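Local coordinates for protein mandalate racemase/muconate lactonizing enzyme (Unidentified, PDB 4E4U) that probably catalyses a reaction that begins with proton abstraction next to a carboxylate, as in the mandelate racemase and muconate lactonizing enzymes of the enolase superfamily, at residues H9-P14 and R377-T382; M21-V26 and N312-A317; G38-A43 and M91-G96; E345-P350 and L366-D371. All blocks are in the same frame, centred on the assembly; numbering follows the deposited sequence.

Interaction 1 (H9-P14 and R377-T382); sequences HIVAVP and RHTPYT
A chi1 of 172° carries the ring of Tyr381 opposite its backbone N and brings its edge to Ala12, whose CB lies in the ring plane 3.9 Å from CD1. At Thr379, where chi1 of 59° sets OG1 between the backbone N and the carbonyl carbon, CG2 lies opposite the carbonyl carbon and approaches Ile10 O to 3.4 Å, also resting on Val11 CA. Between these two residues the cis peptide before Pro380 turns the chain. One direct hydrogen bond joins the backbones, Ala12 N to His378 O, 2.8 Å long with an N-H...O angle of 162°. Strand 3-12 is an edge strand of the three-stranded antiparallel sheet of the N-terminal capping domain. Its inner side bonds to strand 22-30, as in Val11 with Trp23, and its outer side receives the chain that follows helix 372-377. Two waters extend the join. One donates to Ile10 O, 2.7 Å away, and accepts from Tyr381 N. The other donates to Ala12 O and lies in the plane of the His378 imidazole, 2.9 Å from ND1. Pro14 CG meets that ring obliquely, 3.9 Å from CE1, and Phe342 packs edge-to-face with it. Tyr381 OH is bonded to Arg385 O.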
loop_
_atom_site.group_PDB
_atom_site.type_symbol
_atom_site.label_atom_id
_atom_site.label_comp_id
_atom_site.label_asym_id
_atom_site.label_seq_id
_atom_site.Cartn_x
_atom_site.Cartn_y
_atom_site.Cartn_z
ATOM N N HIS A 9 -24.287 -38.544 -20.490
ATOM C CA HIS A 9 -23.624 -39.838 -20.499
ATOM C C HIS A 9 -22.439 -39.791 -19.554
ATOM O O HIS A 9 -21.458 -39.098 -19.821
ATOM C CB HIS A 9 -23.160 -40.193 -21.913
ATOM C CG HIS A 9 -24.279 -40.286 -22.900
ATOM N ND1 HIS A 9 -25.063 -41.411 -23.029
ATOM C CD2 HIS A 9 -24.758 -39.389 -23.795
ATOM C CE1 HIS A 9 -25.980 -41.204 -23.956
ATOM N NE2 HIS A 9 -25.815 -39.982 -24.438
ATOM N N ILE A 10 -22.550 -40.505 -18.438
ATOM C CA ILE A 10 -21.474 -40.561 -17.457
ATOM C C ILE A 10 -20.758 -41.897 -17.619
ATOM O O ILE A 10 -21.262 -42.948 -17.219
ATOM C CB ILE A 10 -21.982 -40.335 -16.016
ATOM C CG1 ILE A 10 -22.651 -38.958 -15.918
ATOM C CG2 ILE A 10 -20.827 -40.448 -15.025
ATOM C CD1 ILE A 10 -23.196 -38.607 -14.544
ATOM N N VAL A 11 -19.589 -41.839 -18.247
ATOM C CA VAL A 11 -18.864 -43.022 -18.677
ATOM C C VAL A 11 -17.877 -43.483 -17.612
ATOM O O VAL A 11 -17.109 -42.681 -17.082
ATOM C CB VAL A 11 -18.095 -42.703 -19.973
ATOM C CG1 VAL A 11 -17.243 -43.874 -20.407
ATOM C CG2 VAL A 11 -19.071 -42.304 -21.079
ATOM N N ALA A 12 -17.900 -44.775 -17.304
ATOM C CA ALA A 12 -16.937 -45.361 -16.378
ATOM C C ALA A 12 -15.608 -45.569 -17.094
ATOM O O ALA A 12 -15.550 -46.261 -18.111
ATOM C CB ALA A 12 -17.456 -46.691 -15.847
ATOM N N VAL A 13 -14.543 -44.978 -16.563
ATOM C CA VAL A 13 -13.213 -45.154 -17.130
ATOM C C VAL A 13 -12.656 -46.499 -16.662
ATOM O O VAL A 13 -12.625 -46.774 -15.471
ATOM C CB VAL A 13 -12.275 -44.009 -16.701
ATOM C CG1 VAL A 13 -10.890 -44.203 -17.288
ATOM C CG2 VAL A 13 -12.853 -42.653 -17.115
ATOM N N PRO A 14 -12.228 -47.362 -17.599
ATOM C CA PRO A 14 -11.746 -48.685 -17.179
ATOM C C PRO A 14 -10.499 -48.594 -16.302
ATOM O O PRO A 14 -9.741 -47.626 -16.424
ATOM C CB PRO A 14 -11.391 -49.367 -18.506
ATOM C CG PRO A 14 -12.162 -48.621 -19.551
ATOM C CD PRO A 14 -12.215 -47.204 -19.063
ATOM N N ARG A 377 -21.362 -49.159 -23.854
ATOM C CA ARG A 377 -20.735 -50.315 -23.221
ATOM C C ARG A 377 -20.033 -49.960 -21.908
ATOM O O ARG A 377 -19.723 -50.847 -21.113
ATOM C CB ARG A 377 -19.741 -50.993 -24.174
ATOM C CG ARG A 377 -20.367 -51.591 -25.427
ATOM C CD ARG A 377 -19.456 -52.637 -26.065
ATOM N NE ARG A 377 -18.120 -52.115 -26.355
ATOM C CZ ARG A 377 -17.805 -51.453 -27.465
ATOM N NH1 ARG A 377 -18.730 -51.216 -28.384
ATOM N NH2 ARG A 377 -16.567 -51.017 -27.656
ATOM N N HIS A 378 -19.782 -48.672 -21.681
ATOM C CA HIS A 378 -19.067 -48.244 -20.481
ATOM C C HIS A 378 -19.923 -47.363 -19.574
ATOM O O HIS A 378 -19.408 -46.579 -18.779
ATOM C CB HIS A 378 -17.744 -47.567 -20.860
ATOM C CG HIS A 378 -16.787 -48.491 -21.543
ATOM N ND1 HIS A 378 -15.826 -49.210 -20.862
ATOM C CD2 HIS A 378 -16.669 -48.850 -22.846
ATOM C CE1 HIS A 378 -15.148 -49.954 -21.718
ATOM N NE2 HIS A 378 -15.640 -49.760 -22.924
ATOM N N THR A 379 -21.236 -47.515 -19.708
ATOM C CA THR A 379 -22.194 -46.906 -18.800
ATOM C C THR A 379 -23.089 -48.039 -18.304
ATOM O O THR A 379 -23.379 -48.967 -19.057
ATOM C CB THR A 379 -23.045 -45.825 -19.509
ATOM O OG1 THR A 379 -23.745 -46.408 -20.610
ATOM C CG2 THR A 379 -22.169 -44.698 -20.027
ATOM N N PRO A 380 -23.532 -47.977 -17.038
ATOM C CA PRO A 380 -23.296 -46.896 -16.078
ATOM C C PRO A 380 -22.042 -47.096 -15.230
ATOM O O PRO A 380 -21.507 -48.203 -15.154
ATOM C CB PRO A 380 -24.530 -46.977 -15.178
ATOM C CG PRO A 380 -24.831 -48.441 -15.136
ATOM C CD PRO A 380 -24.461 -48.988 -16.497
ATOM N N TYR A 381 -21.576 -46.018 -14.610
ATOM C CA TYR A 381 -20.538 -46.101 -13.592
ATOM C C TYR A 381 -21.180 -46.615 -12.303
ATOM O O TYR A 381 -22.221 -46.113 -11.883
ATOM C CB TYR A 381 -19.914 -44.721 -13.375
ATOM C CG TYR A 381 -18.956 -44.628 -12.208
ATOM C CD1 TYR A 381 -17.691 -45.200 -12.273
ATOM C CD2 TYR A 381 -19.307 -43.948 -11.048
ATOM C CE1 TYR A 381 -16.812 -45.108 -11.214
ATOM C CE2 TYR A 381 -18.430 -43.849 -9.979
ATOM C CZ TYR A 381 -17.184 -44.428 -10.071
ATOM O OH TYR A 381 -16.308 -44.342 -9.016
ATOM N N THR A 382 -20.578 -47.626 -11.689
ATOM C CA THR A 382 -21.148 -48.215 -10.478
ATOM C C THR A 382 -20.160 -48.141 -9.329
ATOM O O THR A 382 -20.341 -48.784 -8.291
ATOM C CB THR A 382 -21.533 -49.685 -10.691
ATOM O OG1 THR A 382 -20.360 -50.437 -11.029
ATOM C CG2 THR A 382 -22.560 -49.818 -11.807
HETATM O O HOH W 1 -25.534 -43.601 -21.677
HETATM O O HOH W 2 -23.034 -43.768 -15.286
HETATM O O HOH W 3 -15.565 -49.024 -17.954
#

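Interaction 2 (M21-V26 and N312-A317); sequences MYWIFV and NGPVGA
Trp23 spreads one face of its indole over the backbone of Asn312 and Gly313, and here the packing is tight. Gly313 CA forms a CH-pi contact with the six-membered ring, 3.6 Å from its centroid and 18° off the normal. The carbonyl carbon of Asn312 sits over the same face but nearer the rim, 3.4 Å from NE1. With no side chain on Gly313, its backbone can lie directly on the ring. Trp23 NE1 and Gly313 N, 3.5 Å apart, are both donors, and each turns to an acceptor outside the pair: Gly19 O for the indole, a carboxylate of strand 35-40 for the glycine. This is where the sheet of the N-terminal capping domain meets the barrel domain, at the start of helix 314-325 with Gly313 as its N-cap. The grip loosens toward Phe25. Pro314 CD, 3.8 Å from Trp23 CZ3, lies near the plane of the Phe25 ring, at its edge, yet 4.2 Å from Phe25 CZ. Contact closes again where Val315 CG2 comes obliquely to 3.6 Å from Phe25 CE1. Even this looser side faces no solvent, for all six touching residues are buried. The Trp23 ring meets those of His343 and Phe342.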
loop_
_atom_site.group_PDB
_atom_site.type_symbol
_atom_site.label_atom_id
_atom_site.label_comp_id
_atom_site.label_asym_id
_atom_site.label_seq_id
_atom_site.Cartn_x
_atom_site.Cartn_y
_atom_site.Cartn_z
ATOM N N MET A 21 -12.056 -41.563 -12.458
ATOM C CA MET A 21 -13.019 -42.655 -12.356
ATOM C C MET A 21 -14.131 -42.622 -13.406
ATOM O O MET A 21 -14.609 -43.666 -13.837
ATOM C CB MET A 21 -13.639 -42.674 -10.956
ATOM C CG MET A 21 -12.633 -42.831 -9.822
ATOM S SD MET A 21 -11.578 -44.279 -10.031
ATOM C CE MET A 21 -12.788 -45.594 -10.035
ATOM N N TYR A 22 -14.564 -41.432 -13.796
ATOM C CA TYR A 22 -15.660 -41.309 -14.752
ATOM C C TYR A 22 -15.578 -39.971 -15.450
ATOM O O TYR A 22 -15.025 -39.014 -14.909
ATOM C CB TYR A 22 -17.036 -41.477 -14.075
ATOM C CG TYR A 22 -17.214 -40.580 -12.876
ATOM C CD1 TYR A 22 -17.605 -39.249 -13.025
ATOM C CD2 TYR A 22 -16.950 -41.045 -11.595
ATOM C CE1 TYR A 22 -17.734 -38.411 -11.927
ATOM C CE2 TYR A 22 -17.085 -40.221 -10.494
ATOM C CZ TYR A 22 -17.468 -38.907 -10.663
ATOM O OH TYR A 22 -17.587 -38.103 -9.557
ATOM N N TRP A 23 -16.129 -39.915 -16.654
ATOM C CA TRP A 23 -16.210 -38.670 -17.409
ATOM C C TRP A 23 -17.668 -38.329 -17.658
ATOM O O TRP A 23 -18.471 -39.201 -17.996
ATOM C CB TRP A 23 -15.453 -38.795 -18.732
ATOM C CG TRP A 23 -13.994 -39.096 -18.550
ATOM C CD1 TRP A 23 -13.205 -38.737 -17.487
ATOM C CD2 TRP A 23 -13.148 -39.837 -19.444
ATOM N NE1 TRP A 23 -11.920 -39.197 -17.677
ATOM C CE2 TRP A 23 -11.861 -39.875 -18.869
ATOM C CE3 TRP A 23 -13.359 -40.463 -20.678
ATOM C CZ2 TRP A 23 -10.788 -40.532 -19.482
ATOM C CZ3 TRP A 23 -12.288 -41.107 -21.289
ATOM C CH2 TRP A 23 -11.022 -41.135 -20.692
ATOM N N ILE A 24 -18.004 -37.055 -17.472
ATOM C CA ILE A 24 -19.379 -36.596 -17.599
ATOM C C ILE A 24 -19.570 -35.868 -18.919
ATOM O O ILE A 24 -19.076 -34.750 -19.088
ATOM C CB ILE A 24 -19.752 -35.637 -16.449
ATOM C CG1 ILE A 24 -19.488 -36.288 -15.089
ATOM C CG2 ILE A 24 -21.205 -35.216 -16.569
ATOM C CD1 ILE A 24 -19.621 -35.322 -13.917
ATOM N N PHE A 25 -20.292 -36.491 -19.849
ATOM C CA PHE A 25 -20.529 -35.881 -21.155
ATOM C C PHE A 25 -21.970 -35.425 -21.294
ATOM O O PHE A 25 -22.884 -36.058 -20.763
ATOM C CB PHE A 25 -20.209 -36.864 -22.289
ATOM C CG PHE A 25 -18.791 -37.363 -22.285
ATOM C CD1 PHE A 25 -17.725 -36.485 -22.431
ATOM C CD2 PHE A 25 -18.524 -38.721 -22.160
ATOM C CE1 PHE A 25 -16.417 -36.953 -22.434
ATOM C CE2 PHE A 25 -17.226 -39.189 -22.169
ATOM C CZ PHE A 25 -16.169 -38.306 -22.300
ATOM N N VAL A 26 -22.172 -34.335 -22.026
ATOM C CA VAL A 26 -23.514 -33.908 -22.397
ATOM C C VAL A 26 -23.609 -33.774 -23.913
ATOM O O VAL A 26 -22.657 -33.330 -24.570
ATOM C CB VAL A 26 -23.900 -32.575 -21.712
ATOM C CG1 VAL A 26 -24.076 -32.784 -20.212
ATOM C CG2 VAL A 26 -22.859 -31.490 -21.997
ATOM N N ASN A 312 -9.354 -35.616 -17.339
ATOM C CA ASN A 312 -10.724 -35.930 -17.704
ATOM C C ASN A 312 -10.718 -36.428 -19.146
ATOM O O ASN A 312 -9.653 -36.811 -19.651
ATOM C CB ASN A 312 -11.675 -34.733 -17.460
ATOM C CG ASN A 312 -11.170 -33.426 -18.050
ATOM O OD1 ASN A 312 -10.338 -32.726 -17.457
ATOM N ND2 ASN A 312 -11.702 -33.069 -19.209
ATOM N N GLY A 313 -11.876 -36.422 -19.804
ATOM C CA GLY A 313 -12.031 -37.070 -21.097
ATOM C C GLY A 313 -11.574 -36.262 -22.300
ATOM O O GLY A 313 -11.108 -35.125 -22.174
ATOM N N PRO A 314 -11.709 -36.852 -23.492
ATOM C CA PRO A 314 -11.205 -36.206 -24.704
ATOM C C PRO A 314 -12.100 -35.082 -25.213
ATOM O O PRO A 314 -11.667 -34.313 -26.065
ATOM C CB PRO A 314 -11.165 -37.356 -25.719
ATOM C CG PRO A 314 -12.248 -38.269 -25.256
ATOM C CD PRO A 314 -12.201 -38.214 -23.758
ATOM N N VAL A 315 -13.327 -34.975 -24.711
ATOM C CA VAL A 315 -14.191 -33.877 -25.139
ATOM C C VAL A 315 -13.729 -32.571 -24.486
ATOM O O VAL A 315 -13.555 -31.555 -25.164
ATOM C CB VAL A 315 -15.680 -34.167 -24.864
ATOM C CG1 VAL A 315 -16.529 -32.937 -25.161
ATOM C CG2 VAL A 315 -16.151 -35.369 -25.698
ATOM N N GLY A 316 -13.509 -32.597 -23.176
ATOM C CA GLY A 316 -12.913 -31.457 -22.503
ATOM C C GLY A 316 -11.538 -31.139 -23.070
ATOM O O GLY A 316 -11.174 -29.971 -23.205
ATOM N N ALA A 317 -10.769 -32.171 -23.413
ATOM C CA ALA A 317 -9.461 -31.946 -24.031
ATOM C C ALA A 317 -9.607 -31.228 -25.373
ATOM O O ALA A 317 -8.876 -30.269 -25.658
ATOM C CB ALA A 317 -8.712 -33.256 -24.201
#

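Interaction 3 (G38-A43 and M91-G96); sequences GEIYSA and MGVVSG
Ile40 lays its whole side chain against the backbone of Gly92, Val93 and Gly96. CB starts 3.8 Å from Gly92 O. From there CG2 drops onto the same peptide, 3.5 Å from Gly92 O, whereas CG1, held opposite the carbonyl carbon of Ile40, passes alongside that oxygen to meet Gly96 CA at 3.8 Å. The chain then runs on extended (chi2 169°), carrying the tip, CD1, to Val93 CA at 3.8 Å and into looser touch with Val93 CG1. The branch thus straddles Gly92 O, and the two glycines, one helical turn apart, let the strand come down on the bare helix backbone. Glu39 O lies 3.2 Å from Gly96 CA, and the CA-H of Gly38 points almost straight at Gly96 O, 3.5 Å from CA. Tyr41 O in turn packs over Gly92 CA. The short strand and helix axes consequently approach to 6.2 Å and run nearly antiparallel, at 171°. Ser95 turns its hydroxyl back into its own helix: OG donates to Met91 O at 2.6 Å, across the carbonyl plane from the bond made by Ser95 N, and OG is further bonded to Gly287 N. The Glu39 side chain leaves on the far side of the strand to bind Gly313 N and Gly316 N. Helix 47-61 covers the apolar flank, with Ile54 on Ile40, and Ile53 and Val57 on Val93. Helices packed on a three-stranded antiparallel sheet in this way form the alpha+beta capping domain of the enolase superfamily.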
loop_
_atom_site.group_PDB
_atom_site.type_symbol
_atom_site.label_atom_id
_atom_site.label_comp_id
_atom_site.label_asym_id
_atom_site.label_seq_id
_atom_site.Cartn_x
_atom_site.Cartn_y
_atom_site.Cartn_z
ATOM N N GLY A 38 -20.262 -31.834 -25.067
ATOM C CA GLY A 38 -19.470 -31.132 -24.077
ATOM C C GLY A 38 -19.109 -32.042 -22.923
ATOM O O GLY A 38 -19.607 -33.176 -22.823
ATOM N N GLU A 39 -18.235 -31.552 -22.052
ATOM C CA GLU A 39 -17.792 -32.307 -20.890
ATOM C C GLU A 39 -17.841 -31.408 -19.665
ATOM O O GLU A 39 -17.561 -30.208 -19.752
ATOM C CB GLU A 39 -16.377 -32.868 -21.088
ATOM C CG GLU A 39 -15.919 -33.722 -19.913
ATOM C CD GLU A 39 -14.708 -34.591 -20.196
ATOM O OE1 GLU A 39 -14.176 -34.587 -21.331
ATOM O OE2 GLU A 39 -14.288 -35.299 -19.253
ATOM N N ILE A 40 -18.216 -32.002 -18.536
ATOM C CA ILE A 40 -18.352 -31.309 -17.268
ATOM C C ILE A 40 -17.282 -31.801 -16.301
ATOM O O ILE A 40 -17.103 -33.009 -16.142
ATOM C CB ILE A 40 -19.750 -31.582 -16.682
ATOM C CG1 ILE A 40 -20.810 -30.918 -17.563
ATOM C CG2 ILE A 40 -19.847 -31.134 -15.226
ATOM C CD1 ILE A 40 -22.233 -31.310 -17.254
ATOM N N TYR A 41 -16.565 -30.872 -15.664
ATOM C CA TYR A 41 -15.545 -31.231 -14.684
ATOM C C TYR A 41 -16.030 -30.764 -13.323
ATOM O O TYR A 41 -15.977 -29.571 -13.005
ATOM C CB TYR A 41 -14.200 -30.585 -15.021
ATOM C CG TYR A 41 -13.018 -31.140 -14.250
ATOM C CD1 TYR A 41 -12.527 -32.404 -14.532
ATOM C CD2 TYR A 41 -12.378 -30.398 -13.265
ATOM C CE1 TYR A 41 -11.443 -32.923 -13.852
ATOM C CE2 TYR A 41 -11.281 -30.911 -12.578
ATOM C CZ TYR A 41 -10.824 -32.179 -12.877
ATOM O OH TYR A 41 -9.742 -32.717 -12.213
ATOM N N SER A 42 -16.545 -31.701 -12.532
ATOM C CA SER A 42 -17.080 -31.374 -11.215
ATOM C C SER A 42 -17.293 -32.653 -10.434
ATOM O O SER A 42 -17.994 -33.555 -10.896
ATOM C CB SER A 42 -18.419 -30.648 -11.354
ATOM O OG SER A 42 -18.852 -30.155 -10.101
ATOM N N ALA A 43 -16.705 -32.728 -9.246
ATOM C CA ALA A 43 -16.822 -33.933 -8.429
ATOM C C ALA A 43 -17.074 -33.636 -6.957
ATOM O O ALA A 43 -16.809 -34.476 -6.099
ATOM C CB ALA A 43 -15.592 -34.824 -8.601
ATOM N N MET A 91 -20.820 -24.090 -12.169
ATOM C CA MET A 91 -19.879 -23.653 -13.183
ATOM C C MET A 91 -19.357 -24.820 -14.017
ATOM O O MET A 91 -19.193 -24.690 -15.231
ATOM C CB MET A 91 -18.754 -22.844 -12.562
ATOM C CG MET A 91 -19.201 -21.476 -12.046
ATOM S SD MET A 91 -19.815 -20.358 -13.326
ATOM C CE MET A 91 -21.587 -20.618 -13.269
ATOM N N GLY A 92 -19.107 -25.968 -13.388
ATOM C CA GLY A 92 -18.755 -27.160 -14.146
ATOM C C GLY A 92 -19.853 -27.554 -15.122
ATOM O O GLY A 92 -19.596 -27.832 -16.295
ATOM N N VAL A 93 -21.093 -27.564 -14.645
ATOM C CA VAL A 93 -22.216 -27.935 -15.499
ATOM C C VAL A 93 -22.372 -26.981 -16.676
ATOM O O VAL A 93 -22.491 -27.415 -17.829
ATOM C CB VAL A 93 -23.533 -28.011 -14.707
ATOM C CG1 VAL A 93 -24.711 -28.279 -15.640
ATOM C CG2 VAL A 93 -23.438 -29.091 -13.643
ATOM N N VAL A 94 -22.363 -25.681 -16.406
ATOM C CA VAL A 94 -22.526 -24.738 -17.504
ATOM C C VAL A 94 -21.348 -24.788 -18.475
ATOM O O VAL A 94 -21.525 -24.530 -19.662
ATOM C CB VAL A 94 -22.832 -23.294 -17.035
ATOM C CG1 VAL A 94 -21.563 -22.562 -16.621
ATOM C CG2 VAL A 94 -23.563 -22.540 -18.141
ATOM N N SER A 95 -20.157 -25.145 -17.993
ATOM C CA SER A 95 -19.004 -25.276 -18.884
ATOM C C SER A 95 -19.285 -26.320 -19.962
ATOM O O SER A 95 -18.990 -26.113 -21.140
ATOM C CB SER A 95 -17.760 -25.706 -18.114
ATOM O OG SER A 95 -17.379 -24.751 -17.149
ATOM N N GLY A 96 -19.851 -27.452 -19.551
ATOM C CA GLY A 96 -20.155 -28.524 -20.482
ATOM C C GLY A 96 -21.233 -28.112 -21.459
ATOM O O GLY A 96 -21.126 -28.362 -22.658
#

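Interaction 4 (E345-P350 and L366-D371); sequences EVVKTP and LGIELD
Two backbone hydrogen bonds tie Val346 and Lys348 to Asp371 and Glu369. Asp371 N donates to Val346 O over 2.8 Å at a straight 168°, although it reaches the oxygen from above the carbonyl plane, 41° out of it. Lys348 N donates to Glu369 O, also over 2.8 Å, almost in line with the C=O bond (165°). They flank Val347 and Leu370, a non-hydrogen-bonded pair of antiparallel character whose CA atoms are 4.3 Å apart. Past this single bridge the backbones separate and water fills in: one molecule accepts from both Thr349 N and Glu369 N, and another donates to both Thr349 O and Gly367 O. A further water links the charged tips, 2.8 Å from Lys348 NZ and 2.9 Å from Asp371 OD2, for NZ and OD2 themselves stand 4.6 Å apart, beyond a salt bridge. The bend at chi2 brings Lys348 CD to 3.9 Å from Asp371 CA, the two side chains crossing at about a right angle, and a second bend at chi3 turns the chain end onward, while CG rests on the aliphatic part of Glu369. On the buried side, Val347 CG1 meets Ile368 CG1 obliquely at 3.8 Å, and Leu370 CD2 packs on Val346 O and more loosely on Val346 CG2. Pro314 and Val315 of helix 314-325 pack beneath. Asp371 is the N-cap of helix 372-377, its OD1 making weak bonds to Asp373 N and Val374 N. The bridge lies in the segment that, as in other enolase-superfamily proteins, follows the last barrel strand and leads back to the capping domain.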
loop_
_atom_site.group_PDB
_atom_site.type_symbol
_atom_site.label_atom_id
_atom_site.label_comp_id
_atom_site.label_asym_id
_atom_site.label_seq_id
_atom_site.Cartn_x
_atom_site.Cartn_y
_atom_site.Cartn_z
ATOM N N GLU A 345 -10.454 -44.549 -27.695
ATOM C CA GLU A 345 -11.526 -45.507 -27.948
ATOM C C GLU A 345 -12.916 -44.872 -27.880
ATOM O O GLU A 345 -13.824 -45.246 -28.622
ATOM C CB GLU A 345 -11.443 -46.670 -26.959
ATOM C CG GLU A 345 -12.311 -47.852 -27.359
ATOM C CD GLU A 345 -12.292 -48.971 -26.340
ATOM O OE1 GLU A 345 -11.610 -48.822 -25.302
ATOM O OE2 GLU A 345 -12.962 -49.998 -26.578
ATOM N N VAL A 346 -13.082 -43.905 -26.986
ATOM C CA VAL A 346 -14.404 -43.352 -26.723
ATOM C C VAL A 346 -14.853 -42.304 -27.757
ATOM O O VAL A 346 -15.999 -41.850 -27.732
ATOM C CB VAL A 346 -14.497 -42.806 -25.279
ATOM C CG1 VAL A 346 -13.862 -41.428 -25.172
ATOM C CG2 VAL A 346 -15.938 -42.804 -24.792
ATOM N N VAL A 347 -13.964 -41.939 -28.681
ATOM C CA VAL A 347 -14.321 -40.966 -29.720
ATOM C C VAL A 347 -14.155 -41.543 -31.126
ATOM O O VAL A 347 -13.448 -42.535 -31.319
ATOM C CB VAL A 347 -13.525 -39.646 -29.604
ATOM C CG1 VAL A 347 -13.930 -38.878 -28.347
ATOM C CG2 VAL A 347 -12.023 -39.915 -29.647
ATOM N N LYS A 348 -14.811 -40.916 -32.100
ATOM C CA LYS A 348 -14.762 -41.375 -33.489
ATOM C C LYS A 348 -13.408 -41.079 -34.130
ATOM O O LYS A 348 -12.866 -41.901 -34.867
ATOM C CB LYS A 348 -15.879 -40.722 -34.306
ATOM C CG LYS A 348 -17.289 -41.014 -33.795
ATOM C CD LYS A 348 -17.691 -42.462 -34.023
ATOM C CE LYS A 348 -17.985 -42.737 -35.494
ATOM N NZ LYS A 348 -18.372 -44.160 -35.749
ATOM N N THR A 349 -12.878 -39.892 -33.854
ATOM C CA THR A 349 -11.580 -39.472 -34.370
ATOM C C THR A 349 -10.730 -39.007 -33.195
ATOM O O THR A 349 -10.994 -37.965 -32.613
ATOM C CB THR A 349 -11.724 -38.303 -35.364
ATOM O OG1 THR A 349 -12.497 -38.722 -36.496
ATOM C CG2 THR A 349 -10.357 -37.823 -35.840
ATOM N N PRO A 350 -9.708 -39.789 -32.827
ATOM C CA PRO A 350 -8.885 -39.419 -31.667
ATOM C C PRO A 350 -8.094 -38.123 -31.820
ATOM O O PRO A 350 -7.806 -37.665 -32.927
ATOM C CB PRO A 350 -7.920 -40.604 -31.526
ATOM C CG PRO A 350 -7.986 -41.330 -32.820
ATOM C CD PRO A 350 -9.391 -41.137 -33.313
ATOM N N LEU A 366 -15.853 -28.366 -32.153
ATOM C CA LEU A 366 -14.769 -28.754 -31.258
ATOM C C LEU A 366 -13.829 -29.778 -31.887
ATOM O O LEU A 366 -12.784 -30.087 -31.316
ATOM C CB LEU A 366 -15.331 -29.330 -29.959
ATOM C CG LEU A 366 -16.194 -28.413 -29.095
ATOM C CD1 LEU A 366 -16.723 -29.177 -27.882
ATOM C CD2 LEU A 366 -15.432 -27.165 -28.664
ATOM N N GLY A 367 -14.195 -30.307 -33.053
ATOM C CA GLY A 367 -13.396 -31.345 -33.689
ATOM C C GLY A 367 -13.362 -32.646 -32.902
ATOM O O GLY A 367 -12.323 -33.313 -32.837
ATOM N N ILE A 368 -14.496 -33.015 -32.311
ATOM C CA ILE A 368 -14.570 -34.221 -31.494
ATOM C C ILE A 368 -15.987 -34.792 -31.543
ATOM O O ILE A 368 -16.953 -34.049 -31.697
ATOM C CB ILE A 368 -14.143 -33.927 -30.024
ATOM C CG1 ILE A 368 -13.647 -35.188 -29.319
ATOM C CG2 ILE A 368 -15.260 -33.278 -29.238
ATOM C CD1 ILE A 368 -12.287 -35.634 -29.799
ATOM N N GLU A 369 -16.109 -36.113 -31.439
ATOM C CA GLU A 369 -17.418 -36.757 -31.443
ATOM C C GLU A 369 -17.333 -38.076 -30.702
ATOM O O GLU A 369 -16.435 -38.878 -30.961
ATOM C CB GLU A 369 -17.902 -37.001 -32.879
ATOM C CG GLU A 369 -19.307 -37.602 -32.974
ATOM C CD GLU A 369 -19.799 -37.743 -34.405
ATOM O OE1 GLU A 369 -19.031 -37.440 -35.342
ATOM O OE2 GLU A 369 -20.957 -38.163 -34.593
ATOM N N LEU A 370 -18.274 -38.316 -29.795
ATOM C CA LEU A 370 -18.288 -39.574 -29.055
ATOM C C LEU A 370 -18.689 -40.749 -29.934
ATOM O O LEU A 370 -19.568 -40.628 -30.791
ATOM C CB LEU A 370 -19.250 -39.497 -27.876
ATOM C CG LEU A 370 -18.882 -38.535 -26.750
ATOM C CD1 LEU A 370 -20.042 -38.412 -25.783
ATOM C CD2 LEU A 370 -17.627 -38.999 -26.021
ATOM N N ASP A 371 -18.040 -41.885 -29.702
ATOM C CA ASP A 371 -18.461 -43.148 -30.278
ATOM C C ASP A 371 -19.509 -43.714 -29.326
ATOM O O ASP A 371 -19.176 -44.221 -28.252
ATOM C CB ASP A 371 -17.262 -44.093 -30.406
ATOM C CG ASP A 371 -17.613 -45.403 -31.088
ATOM O OD1 ASP A 371 -18.731 -45.914 -30.876
ATOM O OD2 ASP A 371 -16.762 -45.922 -31.840
HETATM O O HOH W 4 -13.828 -45.681 -31.301
HETATM O O HOH W 5 -16.301 -45.771 -34.685
HETATM O O HOH W 6 -13.771 -37.412 -32.632
HETATM O O HOH W 7 -10.466 -35.200 -33.329
#

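Interaction 2 joins the other three. Strand 22-30 pairs with strand 3-12 of interaction 1, for instance His9 O with Phe25 N at 2.9 Å, and the two contact centres are about 11 Å apart. Interaction 3, its centre about 9 Å from that of interaction 2, reaches across the domain boundary through Glu39 OE2 to Gly313 N at 2.7 Å. Interaction 4, its centre about 11 Å from that of interaction 2, packs Val346 CG1 on Pro314 CG at 3.5 Å. Interaction 2, with the Glu39 bonds, joins the capping domain to the barrel; the active site probably lies between them, as in relatives. The bound dimercaptobutanediol, at Tyr132, Cys151, Glu154, Asn155 and Leu158, shares no residue with the four contacts.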